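PDB 3D7N: flavodoxin, WrbA-like protein from Agrobacterium tumefaciens, which probably binds FMN and acts as an NAD(P)H:quinone oxidoreductase, passing electrons from the reduced nicotinamide to a quinone. Local coordinates for residues Leu124-Leu128 and Tyr149-Met153; Ser7-Val12 and Ala54-Phe60; Phe73-Ala77 and Tyr113-Leu117. All blocks are in the same frame, centred on the assembly; numbering follows the deposited sequence.

The three contacts illustrate how an alpha/beta fold of the flavodoxin type is closed step by step along its chain. From the N terminus, interaction 2 comes first: strand 9-13 lies beside strand 57-65, closing a loop that holds two helices and strand 34-37. Interaction 3 then joins helix 71-79 to helix 104-120 across a loop containing strand 93-100. Interaction 1 follows, linking the end of strand 124-126 to residues 149-153 just before strand 153-155. The loops run in series, none nesting or crossing. F60 of interaction 2 packs on F73, F76, L114 and L117 of interaction 3, whose L114 and V115 meet W125 of interaction 1.

Interaction 1. Residues Leu124-Leu128 and Tyr149-Met153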
loop_
_atom_site.group_PDB
_atom_site.type_symbol
_atom_site.label_atom_id
_atom_site.label_comp_id
_atom_site.label_asym_id
_atom_site.label_seq_id
_atom_site.Cartn_x
_atom_site.Cartn_y
_atom_site.Cartn_z
ATOM N N LEU A 124 4.833 -4.123 18.142
ATOM C CA LEU A 124 3.580 -4.818 17.934
ATOM C C LEU A 124 2.519 -3.821 17.597
ATOM O O LEU A 124 2.415 -2.830 18.277
ATOM C CB LEU A 124 3.082 -5.509 19.189
ATOM C CG LEU A 124 3.936 -6.531 19.849
ATOM C CD1 LEU A 124 2.864 -7.217 20.719
ATOM C CD2 LEU A 124 4.755 -7.514 18.917
ATOM N N TRP A 125 1.682 -4.117 16.620
ATOM C CA TRP A 125 0.724 -3.142 16.168
ATOM C C TRP A 125 -0.652 -3.434 16.694
ATOM O O TRP A 125 -1.155 -4.551 16.599
ATOM C CB TRP A 125 0.698 -3.054 14.639
ATOM C CG TRP A 125 -0.242 -1.966 14.191
ATOM C CD1 TRP A 125 -1.572 -2.102 13.901
ATOM C CD2 TRP A 125 0.049 -0.584 14.079
ATOM N NE1 TRP A 125 -2.121 -0.900 13.628
ATOM C CE2 TRP A 125 -1.151 0.063 13.717
ATOM C CE3 TRP A 125 1.204 0.181 14.258
ATOM C CZ2 TRP A 125 -1.210 1.433 13.478
ATOM C CZ3 TRP A 125 1.138 1.540 14.106
ATOM C CH2 TRP A 125 -0.054 2.162 13.718
ATOM N N VAL A 126 -1.257 -2.415 17.272
ATOM C CA VAL A 126 -2.600 -2.492 17.855
ATOM C C VAL A 126 -3.595 -1.896 16.865
ATOM O O VAL A 126 -3.531 -0.728 16.544
ATOM C CB VAL A 126 -2.691 -1.689 19.175
ATOM C CG1 VAL A 126 -4.108 -1.778 19.752
ATOM C CG2 VAL A 126 -1.639 -2.166 20.214
ATOM N N SER A 127 -4.525 -2.719 16.396
ATOM C CA SER A 127 -5.548 -2.328 15.465
ATOM C C SER A 127 -6.736 -1.695 16.219
ATOM O O SER A 127 -6.837 -1.795 17.452
ATOM C CB SER A 127 -5.986 -3.567 14.705
ATOM O OG SER A 127 -6.773 -4.405 15.552
ATOM N N LEU A 128 -7.636 -1.030 15.487
ATOM C CA LEU A 128 -8.818 -0.404 16.113
ATOM C C LEU A 128 -9.703 -1.517 16.666
ATOM O O LEU A 128 -9.958 -2.528 16.008
ATOM C CB LEU A 128 -9.549 0.475 15.103
ATOM C CG LEU A 128 -10.583 1.512 15.583
ATOM C CD1 LEU A 128 -10.000 2.499 16.476
ATOM C CD2 LEU A 128 -11.215 2.236 14.416
ATOM N N TYR A 149 -10.399 0.375 10.368
ATOM C CA TYR A 149 -10.054 -0.848 11.132
ATOM C C TYR A 149 -8.630 -0.975 11.652
ATOM O O TYR A 149 -8.405 -1.529 12.709
ATOM C CB TYR A 149 -10.342 -2.076 10.298
ATOM C CG TYR A 149 -11.812 -2.284 10.121
ATOM C CD1 TYR A 149 -12.618 -2.744 11.185
ATOM C CD2 TYR A 149 -12.418 -2.022 8.899
ATOM C CE1 TYR A 149 -13.990 -2.935 11.022
ATOM C CE2 TYR A 149 -13.809 -2.195 8.729
ATOM C CZ TYR A 149 -14.575 -2.642 9.784
ATOM O OH TYR A 149 -15.926 -2.798 9.563
ATOM N N ILE A 150 -7.678 -0.496 10.880
ATOM C CA ILE A 150 -6.300 -0.642 11.237
ATOM C C ILE A 150 -5.888 0.300 12.417
ATOM O O ILE A 150 -5.060 -0.049 13.237
ATOM C CB ILE A 150 -5.399 -0.532 9.962
ATOM C CG1 ILE A 150 -4.230 -1.473 10.087
ATOM C CG2 ILE A 150 -4.850 0.824 9.746
ATOM C CD1 ILE A 150 -4.634 -2.861 9.784
ATOM N N ALA A 151 -6.546 1.453 12.491
ATOM C CA ALA A 151 -6.264 2.541 13.399
ATOM C C ALA A 151 -7.341 3.616 13.102
ATOM O O ALA A 151 -7.990 3.549 12.089
ATOM C CB ALA A 151 -4.864 3.093 13.145
ATOM N N PRO A 152 -7.504 4.589 13.952
ATOM C CA PRO A 152 -8.526 5.576 13.714
ATOM C C PRO A 152 -8.157 6.532 12.611
ATOM O O PRO A 152 -7.043 6.940 12.507
ATOM C CB PRO A 152 -8.616 6.297 15.040
ATOM C CG PRO A 152 -7.585 5.797 15.834
ATOM C CD PRO A 152 -7.176 4.512 15.364
HETATM N N MSE A 153 -9.117 6.852 11.773
HETATM C CA MSE A 153 -8.982 7.911 10.809
HETATM C C MSE A 153 -10.205 8.788 10.915
HETATM O O MSE A 153 -11.249 8.354 11.343
HETATM C CB MSE A 153 -8.798 7.372 9.409
HETATM C CG MSE A 153 -9.795 6.380 8.989
HETATM SE SE MSE A 153 -9.639 5.874 7.164
HETATM C CE MSE A 153 -8.280 4.593 7.332
#
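W125 and L128 both place CG opposite their own backbone nitrogen, next to the carbonyl carbon; in W125 (chi1 -176°) this swings the indole out to I150 and A151, and in L128 it sends the isobutyl group toward P152. The polar part of the indole's contact is its N-H: NE1 of W125 donates to I150 O over 3.1 Å, almost straight at the hydrogen (167°). The oxygen lies in the ring plane, at the indole edge, while the donor stands 31° off the plane of the I150 carbonyl. Further along that same edge, CZ2 of W125 rests 4.0 Å from CB of A151. I150 O is approached a second time by a C-H, with CA of S127 at 3.2 Å. One step on, the backbone N of L128 donates to Y149 O at 2.9 Å, a more bent bond whose donor sits above the carbonyl plane.

Strand 93-100 pairs in parallel with both 124-126 and 153-155, so the last strand of this flavodoxin-like sheet is broken in two by an excursion of the chain, as in long-chain flavodoxins, where an insertion interrupts the fifth strand. Nearly all of that excursion (130-148) is not modelled, and the contact joins the residues that flank the gap. L128 and P152 add a second apolar contact: their side chains cross obliquely, CD1 of L128 lying 3.6 Å from CD of P152, and Y176 of helix 167-186 touches both. Next to these groups runs a subunit boundary, for residues 124-126 form an antiparallel ladder with a strand of the second subunit. There W125 also packs against W125 of the second subunit, and OG of S127 is hydrogen-bonded to the backbone oxygen of G123 of that subunit.

Interaction 2. Residues Ser7-Val12 and Ala54-Phe60; sequences SNTVVV and AADAIIF
The phenyl ring of F60 receives V12 at its edge, near the ring plane, where CG1 of V12 lies 3.7 Å from CD1 of F60. The two side chains lie alongside each other and point the same way; V12 holds CG1 between its backbone N and carbonyl carbon (chi1 61°), and this one methyl also reaches CG2 of I58. Beyond the pair, the F60 ring meets that of F94. The carboxylate of D56 is the second flat group: its OD2 takes the backbone N-H of N8 over 3.1 Å, on the anti side and close to the carboxylate plane. K188 forms only a long, weak ion pair with the same oxygen. The amide of N8 makes a weak bond from ND2 to A54 O.

N8 O is gripped twice. The backbone N of D56 reaches N8 O at 2.8 Å, in the carbonyl plane, and the backbone N of A57 lies 3.3 Å from N8 O, in a tilted position. From here the ladder becomes regular. A57 O accepts from V10 N, V10 O from I59 N at 2.9 Å, and I59 O from V12 N at 3.0 Å, while T9 and V11 give their backbone bonds to strand 34-37 on the other side.

Methyl groups pair on both faces of the sheet. CG2 of T9 touches CD1 of I59 at 3.7 Å on the face covered by helices 19-31 and 167-186; V10 and A55 meet on the face under helix 46-54. Strand 9-12 runs parallel to 57-60, at 20°, and has 34-37 on its other side: this is the 2-1-3 strand order of the flavodoxin fold, in which the loop after the first strand characteristically holds the FMN phosphate.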
loop_
_atom_site.group_PDB
_atom_site.type_symbol
_atom_site.label_atom_id
_atom_site.label_comp_id
_atom_site.label_asym_id
_atom_site.label_seq_id
_atom_site.Cartn_x
_atom_site.Cartn_y
_atom_site.Cartn_z
ATOM N N SER A 7 1.076 1.077 32.661
ATOM C CA SER A 7 1.807 1.434 31.423
ATOM C C SER A 7 2.025 2.920 31.159
ATOM O O SER A 7 1.205 3.761 31.515
ATOM C CB SER A 7 1.103 0.819 30.196
ATOM O OG SER A 7 -0.062 1.550 29.815
ATOM N N ASN A 8 3.149 3.208 30.514
ATOM C CA ASN A 8 3.485 4.541 30.057
ATOM C C ASN A 8 3.350 4.564 28.537
ATOM O O ASN A 8 4.064 3.888 27.834
ATOM C CB ASN A 8 4.916 4.934 30.514
ATOM C CG ASN A 8 5.411 6.266 29.869
ATOM O OD1 ASN A 8 4.640 7.256 29.771
ATOM N ND2 ASN A 8 6.693 6.294 29.424
ATOM N N THR A 9 2.373 5.317 28.061
ATOM C CA THR A 9 2.093 5.513 26.654
ATOM C C THR A 9 2.481 6.928 26.282
ATOM O O THR A 9 2.248 7.845 27.029
ATOM C CB THR A 9 0.618 5.265 26.355
ATOM O OG1 THR A 9 0.297 3.955 26.811
ATOM C CG2 THR A 9 0.300 5.363 24.798
ATOM N N VAL A 10 3.118 7.098 25.134
ATOM C CA VAL A 10 3.428 8.418 24.619
ATOM C C VAL A 10 2.702 8.636 23.310
ATOM O O VAL A 10 2.730 7.767 22.435
ATOM C CB VAL A 10 4.951 8.564 24.397
ATOM C CG1 VAL A 10 5.261 9.737 23.456
ATOM C CG2 VAL A 10 5.670 8.712 25.753
ATOM N N VAL A 11 2.020 9.767 23.174
ATOM C CA VAL A 11 1.477 10.176 21.884
ATOM C C VAL A 11 2.456 11.213 21.296
ATOM O O VAL A 11 2.699 12.295 21.921
ATOM C CB VAL A 11 0.061 10.743 22.016
ATOM C CG1 VAL A 11 -0.367 11.385 20.713
ATOM C CG2 VAL A 11 -0.907 9.653 22.469
ATOM N N VAL A 12 3.058 10.859 20.143
ATOM C CA VAL A 12 4.011 11.732 19.425
ATOM C C VAL A 12 3.348 12.068 18.091
ATOM O O VAL A 12 2.933 11.167 17.344
ATOM C CB VAL A 12 5.420 11.056 19.230
ATOM C CG1 VAL A 12 5.320 9.756 18.377
ATOM C CG2 VAL A 12 6.426 12.047 18.642
ATOM N N ALA A 54 11.548 5.652 26.624
ATOM C CA ALA A 54 11.097 5.133 27.952
ATOM C C ALA A 54 9.644 4.650 27.931
ATOM O O ALA A 54 9.157 4.149 28.932
ATOM C CB ALA A 54 11.303 6.175 29.082
ATOM N N ALA A 55 8.964 4.791 26.802
ATOM C CA ALA A 55 7.525 4.421 26.703
ATOM C C ALA A 55 7.356 2.912 26.583
ATOM O O ALA A 55 8.224 2.238 25.987
ATOM C CB ALA A 55 6.844 5.130 25.536
ATOM N N ASP A 56 6.281 2.391 27.190
ATOM C CA ASP A 56 5.779 1.039 26.877
ATOM C C ASP A 56 4.965 0.965 25.551
ATOM O O ASP A 56 4.849 -0.110 24.968
ATOM C CB ASP A 56 4.909 0.501 28.004
ATOM C CG ASP A 56 5.670 0.318 29.279
ATOM O OD1 ASP A 56 6.720 -0.357 29.264
ATOM O OD2 ASP A 56 5.186 0.835 30.301
ATOM N N ALA A 57 4.390 2.103 25.133
ATOM C CA ALA A 57 3.586 2.222 23.926
ATOM C C ALA A 57 3.845 3.589 23.311
ATOM O O ALA A 57 3.992 4.556 24.034
ATOM C CB ALA A 57 2.107 2.042 24.201
ATOM N N ILE A 58 3.955 3.610 21.978
ATOM C CA ILE A 58 4.176 4.823 21.154
ATOM C C ILE A 58 3.059 4.861 20.145
ATOM O O ILE A 58 2.851 3.896 19.397
ATOM C CB ILE A 58 5.535 4.820 20.390
ATOM C CG1 ILE A 58 6.695 4.707 21.384
ATOM C CG2 ILE A 58 5.684 6.081 19.566
ATOM C CD1 ILE A 58 8.083 4.434 20.747
ATOM N N ILE A 59 2.303 5.947 20.187
ATOM C CA ILE A 59 1.216 6.151 19.260
ATOM C C ILE A 59 1.580 7.355 18.395
ATOM O O ILE A 59 1.790 8.438 18.886
ATOM C CB ILE A 59 -0.139 6.375 19.963
ATOM C CG1 ILE A 59 -0.408 5.271 20.997
ATOM C CG2 ILE A 59 -1.289 6.448 18.926
ATOM C CD1 ILE A 59 -1.795 5.441 21.769
ATOM N N PHE A 60 1.648 7.114 17.103
ATOM C CA PHE A 60 2.014 8.088 16.105
ATOM C C PHE A 60 0.790 8.862 15.575
ATOM O O PHE A 60 -0.183 8.273 15.158
ATOM C CB PHE A 60 2.601 7.341 14.905
ATOM C CG PHE A 60 3.925 6.599 15.173
ATOM C CD1 PHE A 60 4.974 7.203 15.779
ATOM C CD2 PHE A 60 4.103 5.305 14.721
ATOM C CE1 PHE A 60 6.178 6.506 15.979
ATOM C CE2 PHE A 60 5.288 4.637 14.880
ATOM C CZ PHE A 60 6.323 5.229 15.509
#

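Interaction 3. Residues Phe73-Ala77 and Tyr113-Leu117; sequences FKKFA and YLVLL
L117 pushes its CD2 methyl into a hollow formed by F73 and A77, which stand one helical turn apart: CD2 of L117 is 3.8 Å from CE2 of F73 and 3.8 Å from CB of A77. The phenyl group of F73 is the answering bump. Extended away from its own amide nitrogen (chi1 -172°), it reaches across from helix 71-79, and its CE2 corner enters the notch between L114 and L117, as near as 3.4 Å to CD1 of L114. One face of the F73 ring is covered by F76 of its own helix, toward the rim. Y113 fills the adjoining hollow. Its ring lies with CE1 at the edge of F73, 4.1 Å from CE2 of F73, and its far end settles into the groove where A77 and the bent aliphatic chain of K74 meet, so that OH of Y113 comes to 3.2 Å from CB of A77 and 3.4 Å from CE of K74. K74 runs across the tyrosine at about a right angle.

F73, Y113 and L117 bridge a wide gap, for the two short helical segments run almost parallel (13°) with axes 12.2 Å apart. Both helices belong to the layer on one side of the central sheet in the flavodoxin-like sandwich, and F60 of strand 57-65 packs on F73, F76, L114 and L117 from the sheet.

No hydrogen bond joins the two segments: the interlock is van der Waals packing, carbon on carbon except where the hydroxyl of Y113 rests on A77 and K74, and the polar ends find their bonds outside the two segments. OH of Y113 bonds to the backbone oxygen of M66 of the fourth subunit; NZ of K74 forms a salt bridge with D78 and hydrogen bonds to backbone oxygens of Y65 and P69 of that subunit. The chemistry thus implies a largely apolar joint inside the chain, bordered by polar anchors to a neighbouring subunit.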
loop_
_atom_site.group_PDB
_atom_site.type_symbol
_atom_site.label_atom_id
_atom_site.label_comp_id
_atom_site.label_asym_id
_atom_site.label_seq_id
_atom_site.Cartn_x
_atom_site.Cartn_y
_atom_site.Cartn_z
ATOM N N PHE A 73 6.027 14.882 9.879
ATOM C CA PHE A 73 6.037 13.524 10.458
ATOM C C PHE A 73 7.131 12.616 9.886
ATOM O O PHE A 73 7.803 11.942 10.638
ATOM C CB PHE A 73 4.704 12.801 10.378
ATOM C CG PHE A 73 4.706 11.510 11.153
ATOM C CD1 PHE A 73 4.443 11.501 12.488
ATOM C CD2 PHE A 73 5.074 10.337 10.556
ATOM C CE1 PHE A 73 4.488 10.358 13.188
ATOM C CE2 PHE A 73 5.119 9.179 11.272
ATOM C CZ PHE A 73 4.823 9.197 12.574
ATOM N N LYS A 74 7.325 12.613 8.573
ATOM C CA LYS A 74 8.313 11.727 7.925
ATOM C C LYS A 74 9.736 12.142 8.329
ATOM O O LYS A 74 10.566 11.310 8.635
ATOM C CB LYS A 74 8.093 11.727 6.407
ATOM C CG LYS A 74 8.943 10.769 5.624
ATOM C CD LYS A 74 8.769 9.317 6.102
ATOM C CE LYS A 74 9.421 8.311 5.184
ATOM N NZ LYS A 74 10.873 8.619 4.918
ATOM N N LYS A 75 10.006 13.440 8.418
ATOM C CA LYS A 75 11.290 13.927 8.973
ATOM C C LYS A 75 11.572 13.394 10.381
ATOM O O LYS A 75 12.711 13.097 10.745
ATOM C CB LYS A 75 11.315 15.454 9.023
ATOM C CG LYS A 75 12.662 16.025 9.510
ATOM C CD LYS A 75 12.816 17.476 9.117
ATOM C CE LYS A 75 14.227 18.002 9.338
ATOM N NZ LYS A 75 14.375 18.667 10.643
ATOM N N PHE A 76 10.543 13.321 11.195
ATOM C CA PHE A 76 10.678 12.697 12.497
ATOM C C PHE A 76 10.908 11.191 12.375
ATOM O O PHE A 76 11.742 10.629 13.126
ATOM C CB PHE A 76 9.453 12.964 13.373
ATOM C CG PHE A 76 9.193 11.890 14.352
ATOM C CD1 PHE A 76 9.867 11.869 15.579
ATOM C CD2 PHE A 76 8.275 10.878 14.062
ATOM C CE1 PHE A 76 9.648 10.839 16.504
ATOM C CE2 PHE A 76 8.032 9.848 14.983
ATOM C CZ PHE A 76 8.736 9.809 16.193
ATOM N N ALA A 77 10.175 10.534 11.459
ATOM C CA ALA A 77 10.315 9.103 11.252
ATOM C C ALA A 77 11.752 8.787 10.791
ATOM O O ALA A 77 12.411 7.821 11.288
ATOM C CB ALA A 77 9.284 8.603 10.199
ATOM N N TYR A 113 1.692 3.374 6.394
ATOM C CA TYR A 113 3.060 3.804 6.668
ATOM C C TYR A 113 3.413 3.678 8.171
ATOM O O TYR A 113 4.509 3.329 8.574
ATOM C CB TYR A 113 3.356 5.244 6.197
ATOM C CG TYR A 113 4.756 5.650 6.633
ATOM C CD1 TYR A 113 4.969 6.513 7.681
ATOM C CD2 TYR A 113 5.853 5.055 6.054
ATOM C CE1 TYR A 113 6.300 6.845 8.105
ATOM C CE2 TYR A 113 7.149 5.343 6.470
ATOM C CZ TYR A 113 7.360 6.208 7.504
ATOM O OH TYR A 113 8.635 6.425 7.885
ATOM N N LEU A 114 2.472 4.007 9.000
ATOM C CA LEU A 114 2.660 4.008 10.417
ATOM C C LEU A 114 2.877 2.563 10.904
ATOM O O LEU A 114 3.714 2.272 11.738
ATOM C CB LEU A 114 1.403 4.656 10.977
ATOM C CG LEU A 114 1.520 6.118 11.417
ATOM C CD1 LEU A 114 2.572 7.014 10.745
ATOM C CD2 LEU A 114 0.162 6.771 11.520
ATOM N N VAL A 115 2.172 1.622 10.293
ATOM C CA VAL A 115 2.411 0.229 10.559
ATOM C C VAL A 115 3.835 -0.225 10.137
ATOM O O VAL A 115 4.512 -0.942 10.885
ATOM C CB VAL A 115 1.371 -0.649 9.827
ATOM C CG1 VAL A 115 1.781 -2.125 9.950
ATOM C CG2 VAL A 115 -0.066 -0.356 10.385
ATOM N N LEU A 116 4.268 0.196 8.957
ATOM C CA LEU A 116 5.627 -0.070 8.482
ATOM C C LEU A 116 6.701 0.502 9.416
ATOM O O LEU A 116 7.680 -0.153 9.673
ATOM C CB LEU A 116 5.843 0.509 7.094
ATOM C CG LEU A 116 5.095 -0.128 5.933
ATOM C CD1 LEU A 116 5.538 0.527 4.590
ATOM C CD2 LEU A 116 5.329 -1.640 5.877
ATOM N N LEU A 117 6.483 1.702 9.927
ATOM C CA LEU A 117 7.403 2.388 10.792
ATOM C C LEU A 117 7.533 1.613 12.091
ATOM O O LEU A 117 8.639 1.325 12.509
ATOM C CB LEU A 117 6.910 3.807 11.053
ATOM C CG LEU A 117 7.792 4.662 11.940
ATOM C CD1 LEU A 117 9.293 4.624 11.440
ATOM C CD2 LEU A 117 7.115 6.064 12.020
#